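Local coordinates for protein fructose-bisphosphate aldolase (Slackia heliotrinireducens, PDB 4MOZ) that belongs to the DeoC/LacD family of aldolases, built as an eight-stranded parallel beta/alpha barrel of the TIM-barrel type, at residues 36-41 with 286-291; 81-86 with 120-125; 99-104 with 126-131; 254-259 with 295-300. All coordinates share one frame; numbering follows the deposited sequence.

Strand 37-41 opens the barrel and meets helix 278-294 only near the end of the chain, where contact 1 closes a loop of 244 intervening residues. Nested inside that loop, contact 2 joins the end of the second strand and the start of helix 84-90 to the loop before helix 125-132, and contact 3 joins strand 99-102 to that helix. These two cross, with centres about 6 Å apart, and both touch a second subunit. Contact 4 opens later, at 254-259, and closes at 295-300, beyond the last residue of contact 1, so contacts 1 and 4 cross as well. It ties helix 248-260 to the turn and helix 298-305 that follow helix 278-294.

Contact 1 of 4, residues 36-41 with 286-291; sequences RLMLFA and KAISAI
Met38, a selenomethionine, carries this contact: its CG lies 3.5 Å from Ser289 OG and 3.9 Å from Ile288 CG2. Met38 and Ile288 cross at about a right angle, and the methyl CE returns to the same branch, 3.9 Å from Ile288 CG2. Two features put it there. CG is anti to the backbone N (chi1 -169°), and the bend at chi2 then folds the chain so that CG and CE both meet one methyl. Ser289 OG bonds to Val76 O, and the same oxygen rests against Met38 CG without a hydrogen bond. Just before the strand, the Arg36 guanidinium brings its edge towards the helix, with Ile291 O near its plane at 3.9 Å from NH1, too long to count as a bond; the bond it does make there is from NH1 to Thr292 O. Further out, Ile288 also packs on Asn267 and Thr269 of strand 266-269, while the backbone of Leu37 and Leu39 bonds to that strand. Helix 278-294 thus lies over the seam where the first and eighth strands meet, the closure characteristic of a TIM barrel.

Contact 2 of 4, residues 81-86 with 120-125; sequences AGQRGL and PQLHDI
Arg84 and His123 bury the most surface here, and the arginine reaches the imidazole with its aliphatic part. Arg84 CD stands 3.6 Å from the centroid of the His123 ring and 13° off its normal, a CH-pi contact over the face. Arg84 CB approaches His123 NE2 at 3.1 Å, so short for a carbon and a nitrogen that the exact value is doubtful. With CG anti to the backbone N and the chain bent at chi3, the guanidinium turns almost perpendicular to the ring, the planes 85° apart. Its NH1 continues to a salt bridge with Asp14 of the second subunit.

The imidazole is held from both nitrogens. His123 ND1 donates to Asp124 O at 3.1 Å, nearly straight at 176°; the oxygen lies in the ring plane, although the nitrogen sits above the carbonyl plane. On the other side, a water lies 2.7 Å from His123 NE2 and accepts from Arg84 N at 2.8 Å, bridging the ring to the first turn of helix 84-90. In barrel terms, the segment 81-86 is the passage from the second strand into its helix, and 120-125 is the loop leading from the third strand to helix 125-132, so the contact joins neighbouring beta-alpha units.

Gln83 and Leu122 extend the contact with a looser touch, 4.2 Å between Gln83 CG and Leu122 CD1. The amide of Gln83 is occupied elsewhere, NE2 bonding to Ser105 OG and Asp43 O. Gln121 NE2 donates to His123 O at 2.8 Å, which ties the loop to itself just beside the ring.

Contact 3 of 4, residues 99-104 with 126-131; sequences YLVKMN and EAVLAM
Lys102 NZ, borne on the strand whose Val101 meets Val128, is gripped by several groups: it donates to Asn104 OD1 and to Asn104 O, each at 2.9 Å, and is also hydrogen-bonded to Thr144 OG1. Segments 99-104 and 126-131 belong to the beta-alpha-beta unit of strand 99-102, helix 125-132 and strand 138-145, one of the repeats of the parallel barrel. Both Asn104 carbonyls receive NZ from above their planes, the nitrogen lying 42° out of the plane at OD1, so neither bond uses an in-plane lone pair. Trp176 adds a cation-pi contact, and Asn104 is itself positioned from a second shell, its OD1 accepting from Thr144 N and its ND2 bonded to Ser119 O.

Lys102 turns to the opposite side of the strand from Val101, so its NZ meets Thr144 and Trp176 on other strands of the barrel, while Val101 points towards the helix. Strand and helix come nearest at Val101 and Val128, whose CA atoms are 7.5 Å apart. No hydrogen bond crosses; the joint is wholly apolar.

Val128 buries the largest area and uses both its methyls. The pairing is crosswise, Val101 CG2 meeting Val128 CG1 at 3.9 Å and Val101 CG1 meeting Val128 CG2 at the same separation. Val128 also packs on Val138 and Leu141 of the next strand, so the same side chain touches two adjacent strands. Past the strand end, the selenomethionine Met103 bends at chi2 and chi3 (-61° and -68°), which brings its selenium SE, not the terminal methyl, to 3.7 Å from Val128 CG2.

Contact 4 of 4, residues 254-259 with 295-300; sequences QLHDQI and DYDVDR
His256 meets Tyr296 and Val298 directly, and Asp295 through a water. The backbone O of Asp295 lies 2.9 Å from this water, which stands 2.7 Å from His256 NE2, in the plane of the ring. The residue has left the preceding helix with a positive phi of 72°, and its OD1 bonds to Tyr260 OH. Tyr296 comes next and touches the same imidazole, its carbonyl O lying at the ring edge, near the plane, 3.5 Å from His256 CD2. The phenol ring heads elsewhere, meeting Phe311 edge-to-face.

Asp297 precedes helix 298-305 and brings OD1 to 2.9 Å from the bridging water. That water has more acceptors in reach than hydrogens to give, so its two donated bonds are probably not both in full force at once. Residues 295-297 link helix 278-294 to the short helix 298-305, and 298-300 begin the latter; residues 254-259 are part of helix 248-260, which follows the seventh strand. The contact therefore joins helices of the outer layer of a TIM barrel.

Val298 supplies the apolar part. Its CG2 sits 3.8 Å from His256 CB and 3.9 Å from His256 CG, the two side chains running obliquely to one another. His256 reaches over to it because CG is anti to the backbone N (chi1 -164°), which swings the imidazole out from its helix. Arg300 lays one guanidinium face against Tyr296 OH.

Contact 1 of 4, residues 36-41 with 286-291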
loop_
_atom_site.group_PDB
_atom_site.type_symbol
_atom_site.label_atom_id
_atom_site.label_comp_id
_atom_site.label_asym_id
_atom_site.label_seq_id
_atom_site.Cartn_x
_atom_site.Cartn_y
_atom_site.Cartn_z
ATOM N N ARG C 36 -9.088 34.327 16.934
ATOM C CA ARG C 36 -8.744 34.654 15.549
ATOM C C ARG C 36 -7.360 34.105 15.213
ATOM O O ARG C 36 -6.448 34.163 16.040
ATOM C CB ARG C 36 -8.761 36.170 15.338
ATOM C CG ARG C 36 -10.119 36.835 15.517
ATOM C CD ARG C 36 -10.731 37.238 14.184
ATOM N NE ARG C 36 -11.904 38.091 14.374
ATOM C CZ ARG C 36 -11.886 39.423 14.393
ATOM N NH1 ARG C 36 -10.751 40.095 14.222
ATOM N NH2 ARG C 36 -13.016 40.088 14.581
ATOM N N LEU C 37 -7.195 33.583 14.003
ATOM C CA LEU C 37 -5.918 32.984 13.624
ATOM C C LEU C 37 -5.126 33.832 12.641
ATOM O O LEU C 37 -5.535 34.009 11.488
ATOM C CB LEU C 37 -6.107 31.566 13.064
ATOM C CG LEU C 37 -4.826 30.803 12.684
ATOM C CD1 LEU C 37 -3.984 30.482 13.911
ATOM C CD2 LEU C 37 -5.150 29.532 11.912
HETATM N N MSE C 38 -3.995 34.351 13.112
HETATM C CA MSE C 38 -3.015 35.003 12.248
HETATM C C MSE C 38 -1.929 33.977 11.957
HETATM O O MSE C 38 -1.112 33.667 12.827
HETATM C CB MSE C 38 -2.432 36.252 12.924
HETATM C CG MSE C 38 -1.605 37.151 12.009
HETATM SE SE MSE C 38 0.071 36.329 11.400
HETATM C CE MSE C 38 0.929 37.911 10.628
ATOM N N LEU C 39 -1.937 33.440 10.740
ATOM C CA LEU C 39 -1.001 32.389 10.345
ATOM C C LEU C 39 0.106 32.924 9.439
ATOM O O LEU C 39 -0.163 33.484 8.371
ATOM C CB LEU C 39 -1.748 31.228 9.666
ATOM C CG LEU C 39 -0.933 29.988 9.261
ATOM C CD1 LEU C 39 -1.747 28.715 9.430
ATOM C CD2 LEU C 39 -0.382 30.090 7.840
ATOM N N PHE C 40 1.347 32.747 9.878
ATOM C CA PHE C 40 2.512 33.090 9.075
ATOM C C PHE C 40 2.991 31.827 8.351
ATOM O O PHE C 40 3.542 30.903 8.967
ATOM C CB PHE C 40 3.596 33.711 9.966
ATOM C CG PHE C 40 4.880 34.059 9.252
ATOM C CD1 PHE C 40 4.876 34.540 7.941
ATOM C CD2 PHE C 40 6.100 33.941 9.915
ATOM C CE1 PHE C 40 6.059 34.863 7.299
ATOM C CE2 PHE C 40 7.292 34.272 9.279
ATOM C CZ PHE C 40 7.270 34.733 7.969
ATOM N N ALA C 41 2.747 31.795 7.040
ATOM C CA ALA C 41 3.052 30.638 6.205
ATOM C C ALA C 41 4.509 30.634 5.741
ATOM O O ALA C 41 4.966 31.565 5.069
ATOM C CB ALA C 41 2.100 30.581 5.015
ATOM N N LYS C 286 2.912 42.957 12.214
ATOM C CA LYS C 286 2.317 43.771 13.267
ATOM C C LYS C 286 1.037 44.431 12.774
ATOM O O LYS C 286 0.041 44.458 13.495
ATOM C CB LYS C 286 3.320 44.804 13.795
ATOM C CG LYS C 286 4.425 44.192 14.643
ATOM C CD LYS C 286 5.420 45.229 15.139
ATOM C CE LYS C 286 6.431 44.590 16.080
ATOM N NZ LYS C 286 7.401 45.576 16.631
ATOM N N ALA C 287 1.066 44.925 11.536
ATOM C CA ALA C 287 -0.111 45.507 10.884
ATOM C C ALA C 287 -1.233 44.480 10.719
ATOM O O ALA C 287 -2.390 44.754 11.064
ATOM C CB ALA C 287 0.266 46.110 9.539
ATOM N N ILE C 288 -0.883 43.303 10.201
ATOM C CA ILE C 288 -1.840 42.207 10.028
ATOM C C ILE C 288 -2.429 41.779 11.375
ATOM O O ILE C 288 -3.649 41.684 11.517
ATOM C CB ILE C 288 -1.199 41.003 9.307
ATOM C CG1 ILE C 288 -0.789 41.389 7.881
ATOM C CG2 ILE C 288 -2.159 39.820 9.277
ATOM C CD1 ILE C 288 0.145 40.396 7.218
ATOM N N SER C 289 -1.561 41.539 12.356
ATOM C CA SER C 289 -1.979 41.126 13.696
ATOM C C SER C 289 -2.829 42.180 14.410
ATOM O O SER C 289 -3.670 41.837 15.242
ATOM C CB SER C 289 -0.764 40.776 14.558
ATOM O OG SER C 289 -0.255 39.493 14.234
ATOM N N ALA C 290 -2.604 43.454 14.092
ATOM C CA ALA C 290 -3.380 44.534 14.694
ATOM C C ALA C 290 -4.830 44.487 14.226
ATOM O O ALA C 290 -5.746 44.632 15.036
ATOM C CB ALA C 290 -2.754 45.889 14.404
ATOM N N ILE C 291 -5.033 44.267 12.927
ATOM C CA ILE C 291 -6.375 44.049 12.384
ATOM C C ILE C 291 -6.983 42.764 12.948
ATOM O O ILE C 291 -8.085 42.781 13.491
ATOM C CB ILE C 291 -6.379 43.992 10.842
ATOM C CG1 ILE C 291 -6.045 45.369 10.260
ATOM C CG2 ILE C 291 -7.726 43.500 10.320
ATOM C CD1 ILE C 291 -5.796 45.373 8.766
#

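Contact 2 of 4, residues 81-86 with 120-125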
loop_
_atom_site.group_PDB
_atom_site.type_symbol
_atom_site.label_atom_id
_atom_site.label_comp_id
_atom_site.label_asym_id
_atom_site.label_seq_id
_atom_site.Cartn_x
_atom_site.Cartn_y
_atom_site.Cartn_z
ATOM N N ALA C 81 3.725 28.439 10.413
ATOM C CA ALA C 81 3.512 27.144 9.763
ATOM C C ALA C 81 4.685 26.781 8.861
ATOM O O ALA C 81 5.039 27.542 7.957
ATOM C CB ALA C 81 2.211 27.142 8.973
ATOM N N GLY C 82 5.287 25.621 9.119
ATOM C CA GLY C 82 6.395 25.127 8.302
ATOM C C GLY C 82 6.576 23.625 8.398
ATOM O O GLY C 82 5.987 22.975 9.268
ATOM N N GLN C 83 7.396 23.072 7.503
ATOM C CA GLN C 83 7.700 21.640 7.515
ATOM C C GLN C 83 8.434 21.237 8.790
ATOM O O GLN C 83 9.151 22.052 9.388
ATOM C CB GLN C 83 8.523 21.242 6.287
ATOM C CG GLN C 83 7.753 21.245 4.974
ATOM C CD GLN C 83 7.720 22.612 4.313
ATOM O OE1 GLN C 83 8.376 23.557 4.771
ATOM N NE2 GLN C 83 6.952 22.728 3.228
ATOM N N ARG C 84 8.237 19.983 9.197
ATOM C CA ARG C 84 8.875 19.407 10.388
ATOM C C ARG C 84 10.386 19.643 10.397
ATOM O O ARG C 84 10.939 20.096 11.403
ATOM C CB ARG C 84 8.571 17.906 10.464
ATOM C CG ARG C 84 8.989 17.197 11.749
ATOM C CD ARG C 84 9.306 15.725 11.488
ATOM N NE ARG C 84 10.432 15.595 10.562
ATOM C CZ ARG C 84 11.712 15.524 10.931
ATOM N NH1 ARG C 84 12.050 15.533 12.216
ATOM N NH2 ARG C 84 12.663 15.437 10.009
ATOM N N GLY C 85 11.039 19.346 9.273
ATOM C CA GLY C 85 12.491 19.471 9.152
ATOM C C GLY C 85 12.995 20.890 9.324
ATOM O O GLY C 85 13.952 21.130 10.067
ATOM N N LEU C 86 12.337 21.826 8.642
ATOM C CA LEU C 86 12.670 23.241 8.714
ATOM C C LEU C 86 12.601 23.739 10.156
ATOM O O LEU C 86 13.549 24.359 10.656
ATOM C CB LEU C 86 11.726 24.050 7.822
ATOM C CG LEU C 86 11.824 25.577 7.868
ATOM C CD1 LEU C 86 13.112 26.068 7.222
ATOM C CD2 LEU C 86 10.610 26.192 7.191
ATOM N N PRO C 120 1.884 14.548 -0.569
ATOM C CA PRO C 120 1.891 13.409 0.345
ATOM C C PRO C 120 2.269 13.774 1.778
ATOM O O PRO C 120 3.130 14.632 1.991
ATOM C CB PRO C 120 2.987 12.524 -0.242
ATOM C CG PRO C 120 3.977 13.501 -0.779
ATOM C CD PRO C 120 3.158 14.649 -1.314
ATOM N N GLN C 121 1.643 13.112 2.750
ATOM C CA GLN C 121 2.087 13.223 4.131
ATOM C C GLN C 121 3.555 12.812 4.183
ATOM O O GLN C 121 3.929 11.762 3.674
ATOM C CB GLN C 121 1.247 12.348 5.053
ATOM C CG GLN C 121 1.582 12.548 6.522
ATOM C CD GLN C 121 0.608 11.848 7.449
ATOM O OE1 GLN C 121 -0.560 11.652 7.105
ATOM N NE2 GLN C 121 1.081 11.476 8.637
ATOM N N LEU C 122 4.381 13.659 4.784
ATOM C CA LEU C 122 5.833 13.509 4.714
ATOM C C LEU C 122 6.403 12.574 5.770
ATOM O O LEU C 122 7.505 12.069 5.608
ATOM C CB LEU C 122 6.509 14.880 4.792
ATOM C CG LEU C 122 6.129 15.870 3.688
ATOM C CD1 LEU C 122 6.675 17.264 3.984
ATOM C CD2 LEU C 122 6.586 15.384 2.315
ATOM N N HIS C 123 5.648 12.340 6.840
ATOM C CA HIS C 123 6.079 11.487 7.953
ATOM C C HIS C 123 4.893 11.249 8.834
ATOM O O HIS C 123 3.878 11.924 8.694
ATOM C CB HIS C 123 7.181 12.178 8.757
ATOM C CG HIS C 123 6.884 13.630 9.042
ATOM N ND1 HIS C 123 6.037 14.019 10.016
ATOM C CD2 HIS C 123 7.315 14.794 8.406
ATOM C CE1 HIS C 123 5.943 15.360 10.016
ATOM N NE2 HIS C 123 6.724 15.834 9.030
ATOM N N ASP C 124 4.996 10.309 9.767
ATOM C CA ASP C 124 3.886 10.059 10.684
ATOM C C ASP C 124 3.741 11.162 11.745
ATOM O O ASP C 124 4.639 12.000 11.922
ATOM C CB ASP C 124 3.986 8.664 11.326
ATOM C CG ASP C 124 5.276 8.457 12.118
ATOM O OD1 ASP C 124 5.877 9.439 12.610
ATOM O OD2 ASP C 124 5.685 7.287 12.260
ATOM N N ILE C 125 2.606 11.154 12.439
ATOM C CA ILE C 125 2.349 12.118 13.500
ATOM C C ILE C 125 3.325 11.936 14.664
ATOM O O ILE C 125 3.723 12.910 15.299
ATOM C CB ILE C 125 0.877 12.078 13.982
ATOM C CG1 ILE C 125 0.579 13.263 14.912
ATOM C CG2 ILE C 125 0.535 10.737 14.635
ATOM C CD1 ILE C 125 -0.899 13.511 15.144
HETATM O O HOH W 1 6.662 18.184 7.656
#

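Contact 3 of 4, residues 99-104 with 126-131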
loop_
_atom_site.group_PDB
_atom_site.type_symbol
_atom_site.label_atom_id
_atom_site.label_comp_id
_atom_site.label_asym_id
_atom_site.label_seq_id
_atom_site.Cartn_x
_atom_site.Cartn_y
_atom_site.Cartn_z
ATOM N N TYR C 99 4.437 26.907 16.868
ATOM C CA TYR C 99 4.692 26.198 15.612
ATOM C C TYR C 99 3.520 25.337 15.163
ATOM O O TYR C 99 2.936 24.590 15.954
ATOM C CB TYR C 99 5.968 25.352 15.701
ATOM C CG TYR C 99 7.231 26.179 15.811
ATOM C CD1 TYR C 99 7.757 26.840 14.694
ATOM C CD2 TYR C 99 7.902 26.303 17.031
ATOM C CE1 TYR C 99 8.909 27.601 14.795
ATOM C CE2 TYR C 99 9.059 27.061 17.143
ATOM C CZ TYR C 99 9.559 27.707 16.024
ATOM O OH TYR C 99 10.708 28.462 16.128
ATOM N N LEU C 100 3.183 25.470 13.882
ATOM C CA LEU C 100 2.234 24.592 13.224
ATOM C C LEU C 100 3.011 23.784 12.188
ATOM O O LEU C 100 3.555 24.349 11.228
ATOM C CB LEU C 100 1.138 25.404 12.542
ATOM C CG LEU C 100 -0.074 24.623 12.026
ATOM C CD1 LEU C 100 -1.214 24.700 13.026
ATOM C CD2 LEU C 100 -0.529 25.179 10.689
ATOM N N VAL C 101 3.073 22.469 12.386
ATOM C CA VAL C 101 3.830 21.597 11.490
ATOM C C VAL C 101 3.011 21.226 10.253
ATOM O O VAL C 101 1.977 20.554 10.347
ATOM C CB VAL C 101 4.346 20.333 12.209
ATOM C CG1 VAL C 101 5.144 19.458 11.249
ATOM C CG2 VAL C 101 5.205 20.722 13.407
ATOM N N LYS C 102 3.483 21.686 9.098
ATOM C CA LYS C 102 2.845 21.382 7.828
ATOM C C LYS C 102 3.206 19.957 7.414
ATOM O O LYS C 102 4.344 19.679 7.041
ATOM C CB LYS C 102 3.253 22.410 6.765
ATOM C CG LYS C 102 2.608 22.222 5.399
ATOM C CD LYS C 102 1.087 22.223 5.478
ATOM C CE LYS C 102 0.467 22.628 4.153
ATOM N NZ LYS C 102 0.741 21.625 3.086
HETATM N N MSE C 103 2.219 19.066 7.489
HETATM C CA MSE C 103 2.424 17.620 7.360
HETATM C C MSE C 103 2.714 17.134 5.942
HETATM O O MSE C 103 3.417 16.141 5.763
HETATM C CB MSE C 103 1.211 16.864 7.903
HETATM C CG MSE C 103 0.948 17.098 9.367
HETATM SE SE MSE C 103 2.423 16.524 10.498
HETATM C CE MSE C 103 2.287 14.590 10.238
ATOM N N ASN C 104 2.148 17.801 4.944
ATOM C CA ASN C 104 2.418 17.435 3.559
ATOM C C ASN C 104 3.017 18.581 2.750
ATOM O O ASN C 104 2.892 19.740 3.132
ATOM C CB ASN C 104 1.174 16.830 2.882
ATOM C CG ASN C 104 0.029 17.818 2.704
ATOM O OD1 ASN C 104 -0.040 18.865 3.356
ATOM N ND2 ASN C 104 -0.896 17.469 1.819
ATOM N N GLU C 126 3.721 10.691 14.915
ATOM C CA GLU C 126 4.646 10.360 16.001
ATOM C C GLU C 126 5.950 11.151 15.928
ATOM O O GLU C 126 6.504 11.519 16.960
ATOM C CB GLU C 126 4.932 8.853 16.031
ATOM C CG GLU C 126 3.812 8.004 16.631
ATOM C CD GLU C 126 2.677 7.692 15.659
ATOM O OE1 GLU C 126 2.713 8.137 14.489
ATOM O OE2 GLU C 126 1.736 6.983 16.070
ATOM N N ALA C 127 6.427 11.419 14.714
ATOM C CA ALA C 127 7.623 12.243 14.508
ATOM C C ALA C 127 7.446 13.644 15.106
ATOM O O ALA C 127 8.375 14.194 15.706
ATOM C CB ALA C 127 7.960 12.338 13.026
ATOM N N VAL C 128 6.250 14.207 14.944
ATOM C CA VAL C 128 5.932 15.535 15.463
ATOM C C VAL C 128 5.780 15.498 16.988
ATOM O O VAL C 128 6.228 16.413 17.688
ATOM C CB VAL C 128 4.660 16.106 14.802
ATOM C CG1 VAL C 128 4.331 17.486 15.356
ATOM C CG2 VAL C 128 4.824 16.171 13.288
ATOM N N LEU C 129 5.158 14.430 17.487
ATOM C CA LEU C 129 4.974 14.216 18.923
ATOM C C LEU C 129 6.301 14.104 19.664
ATOM O O LEU C 129 6.441 14.620 20.775
ATOM C CB LEU C 129 4.143 12.954 19.167
ATOM C CG LEU C 129 2.617 13.040 19.295
ATOM C CD1 LEU C 129 1.990 14.080 18.374
ATOM C CD2 LEU C 129 1.987 11.669 19.081
ATOM N N ALA C 130 7.268 13.432 19.039
ATOM C CA ALA C 130 8.607 13.265 19.605
ATOM C C ALA C 130 9.302 14.614 19.728
ATOM O O ALA C 130 9.982 14.892 20.715
ATOM C CB ALA C 130 9.434 12.315 18.748
HETATM N N MSE C 131 9.110 15.452 18.716
HETATM C CA MSE C 131 9.697 16.774 18.697
HETATM C C MSE C 131 9.058 17.677 19.762
HETATM O O MSE C 131 9.761 18.422 20.448
HETATM C CB MSE C 131 9.554 17.366 17.304
HETATM C CG MSE C 131 10.537 18.450 16.995
HETATM SE SE MSE C 131 10.579 18.815 15.090
HETATM C CE MSE C 131 10.444 20.726 15.197
#

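Contact 4 of 4, residues 254-259 with 295-300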
loop_
_atom_site.group_PDB
_atom_site.type_symbol
_atom_site.label_atom_id
_atom_site.label_comp_id
_atom_site.label_asym_id
_atom_site.label_seq_id
_atom_site.Cartn_x
_atom_site.Cartn_y
_atom_site.Cartn_z
ATOM N N GLN C 254 -8.306 44.317 2.180
ATOM C CA GLN C 254 -8.822 42.995 1.830
ATOM C C GLN C 254 -9.010 42.139 3.079
ATOM O O GLN C 254 -10.070 41.550 3.273
ATOM C CB GLN C 254 -7.891 42.286 0.855
ATOM C CG GLN C 254 -7.957 42.806 -0.571
ATOM C CD GLN C 254 -7.040 42.041 -1.508
ATOM O OE1 GLN C 254 -6.621 40.920 -1.207
ATOM N NE2 GLN C 254 -6.724 42.640 -2.652
ATOM N N LEU C 255 -7.985 42.094 3.928
ATOM C CA LEU C 255 -8.024 41.306 5.158
ATOM C C LEU C 255 -9.131 41.767 6.099
ATOM O O LEU C 255 -9.789 40.948 6.744
ATOM C CB LEU C 255 -6.674 41.358 5.884
ATOM C CG LEU C 255 -5.428 40.791 5.197
ATOM C CD1 LEU C 255 -4.297 40.690 6.210
ATOM C CD2 LEU C 255 -5.686 39.431 4.559
ATOM N N HIS C 256 -9.321 43.084 6.170
ATOM C CA HIS C 256 -10.358 43.682 6.993
ATOM C C HIS C 256 -11.728 43.308 6.477
ATOM O O HIS C 256 -12.591 42.872 7.249
ATOM C CB HIS C 256 -10.178 45.200 7.046
ATOM C CG HIS C 256 -10.949 45.867 8.160
ATOM N ND1 HIS C 256 -12.227 46.267 8.018
ATOM C CD2 HIS C 256 -10.579 46.189 9.466
ATOM C CE1 HIS C 256 -12.656 46.822 9.169
ATOM N NE2 HIS C 256 -11.647 46.771 10.056
ATOM N N ASP C 257 -11.929 43.453 5.168
ATOM C CA ASP C 257 -13.181 43.057 4.521
ATOM C C ASP C 257 -13.497 41.578 4.713
ATOM O O ASP C 257 -14.644 41.216 4.966
ATOM C CB ASP C 257 -13.154 43.394 3.027
ATOM C CG ASP C 257 -13.182 44.891 2.761
ATOM O OD1 ASP C 257 -13.442 45.676 3.699
ATOM O OD2 ASP C 257 -12.940 45.287 1.604
ATOM N N GLN C 258 -12.476 40.731 4.597
ATOM C CA GLN C 258 -12.647 39.288 4.743
ATOM C C GLN C 258 -13.180 38.917 6.124
ATOM O O GLN C 258 -14.023 38.029 6.247
ATOM C CB GLN C 258 -11.338 38.548 4.453
ATOM C CG GLN C 258 -10.986 38.482 2.972
ATOM C CD GLN C 258 -9.540 38.096 2.706
ATOM O OE1 GLN C 258 -8.766 37.825 3.632
ATOM N NE2 GLN C 258 -9.165 38.073 1.430
ATOM N N ILE C 259 -12.694 39.603 7.156
ATOM C CA ILE C 259 -13.142 39.348 8.519
ATOM C C ILE C 259 -14.562 39.873 8.739
ATOM O O ILE C 259 -15.457 39.112 9.104
ATOM C CB ILE C 259 -12.186 39.951 9.573
ATOM C CG1 ILE C 259 -10.806 39.288 9.490
ATOM C CG2 ILE C 259 -12.772 39.798 10.975
ATOM C CD1 ILE C 259 -9.715 40.000 10.266
ATOM N N ASP C 295 -8.404 44.305 16.325
ATOM C CA ASP C 295 -9.564 44.987 15.723
ATOM C C ASP C 295 -9.302 46.369 15.108
ATOM O O ASP C 295 -10.253 47.117 14.843
ATOM C CB ASP C 295 -10.718 45.074 16.731
ATOM C CG ASP C 295 -11.137 43.714 17.253
ATOM O OD1 ASP C 295 -11.661 42.911 16.454
ATOM O OD2 ASP C 295 -10.928 43.449 18.460
ATOM N N TYR C 296 -8.035 46.707 14.873
ATOM C CA TYR C 296 -7.676 47.994 14.263
ATOM C C TYR C 296 -8.442 48.270 12.975
ATOM O O TYR C 296 -8.746 47.347 12.214
ATOM C CB TYR C 296 -6.182 48.043 13.930
ATOM C CG TYR C 296 -5.251 48.414 15.065
ATOM C CD1 TYR C 296 -5.442 47.914 16.355
ATOM C CD2 TYR C 296 -4.145 49.232 14.833
ATOM C CE1 TYR C 296 -4.576 48.240 17.385
ATOM C CE2 TYR C 296 -3.269 49.559 15.857
ATOM C CZ TYR C 296 -3.490 49.062 17.130
ATOM O OH TYR C 296 -2.626 49.382 18.151
ATOM N N ASP C 297 -8.748 49.549 12.750
ATOM C CA ASP C 297 -9.143 50.050 11.436
ATOM C C ASP C 297 -7.965 49.904 10.484
ATOM O O ASP C 297 -6.817 49.784 10.925
ATOM C CB ASP C 297 -9.525 51.534 11.518
ATOM C CG ASP C 297 -10.944 51.757 12.019
ATOM O OD1 ASP C 297 -11.741 50.792 12.056
ATOM O OD2 ASP C 297 -11.266 52.914 12.369
ATOM N N VAL C 298 -8.252 49.931 9.184
ATOM C CA VAL C 298 -7.220 49.867 8.145
ATOM C C VAL C 298 -6.187 50.991 8.307
ATOM O O VAL C 298 -4.976 50.744 8.232
ATOM C CB VAL C 298 -7.847 49.896 6.728
ATOM C CG1 VAL C 298 -6.778 50.008 5.649
ATOM C CG2 VAL C 298 -8.702 48.655 6.503
ATOM N N ASP C 299 -6.675 52.209 8.550
ATOM C CA ASP C 299 -5.824 53.395 8.686
ATOM C C ASP C 299 -4.812 53.292 9.825
ATOM O O ASP C 299 -3.647 53.645 9.651
ATOM C CB ASP C 299 -6.671 54.664 8.861
ATOM C CG ASP C 299 -7.317 55.128 7.564
ATOM O OD1 ASP C 299 -6.926 54.650 6.475
ATOM O OD2 ASP C 299 -8.224 55.983 7.636
ATOM N N ARG C 300 -5.254 52.813 10.985
ATOM C CA ARG C 300 -4.347 52.665 12.117
ATOM C C ARG C 300 -3.378 51.503 11.914
ATOM O O ARG C 300 -2.231 51.557 12.374
ATOM C CB ARG C 300 -5.103 52.527 13.440
ATOM C CG ARG C 300 -4.247 52.955 14.623
ATOM C CD ARG C 300 -4.875 52.711 15.987
ATOM N NE ARG C 300 -3.854 52.920 17.013
ATOM C CZ ARG C 300 -3.990 52.638 18.303
ATOM N NH1 ARG C 300 -5.120 52.125 18.769
ATOM N NH2 ARG C 300 -2.982 52.872 19.132
HETATM O O HOH W 2 -11.845 47.912 12.513
#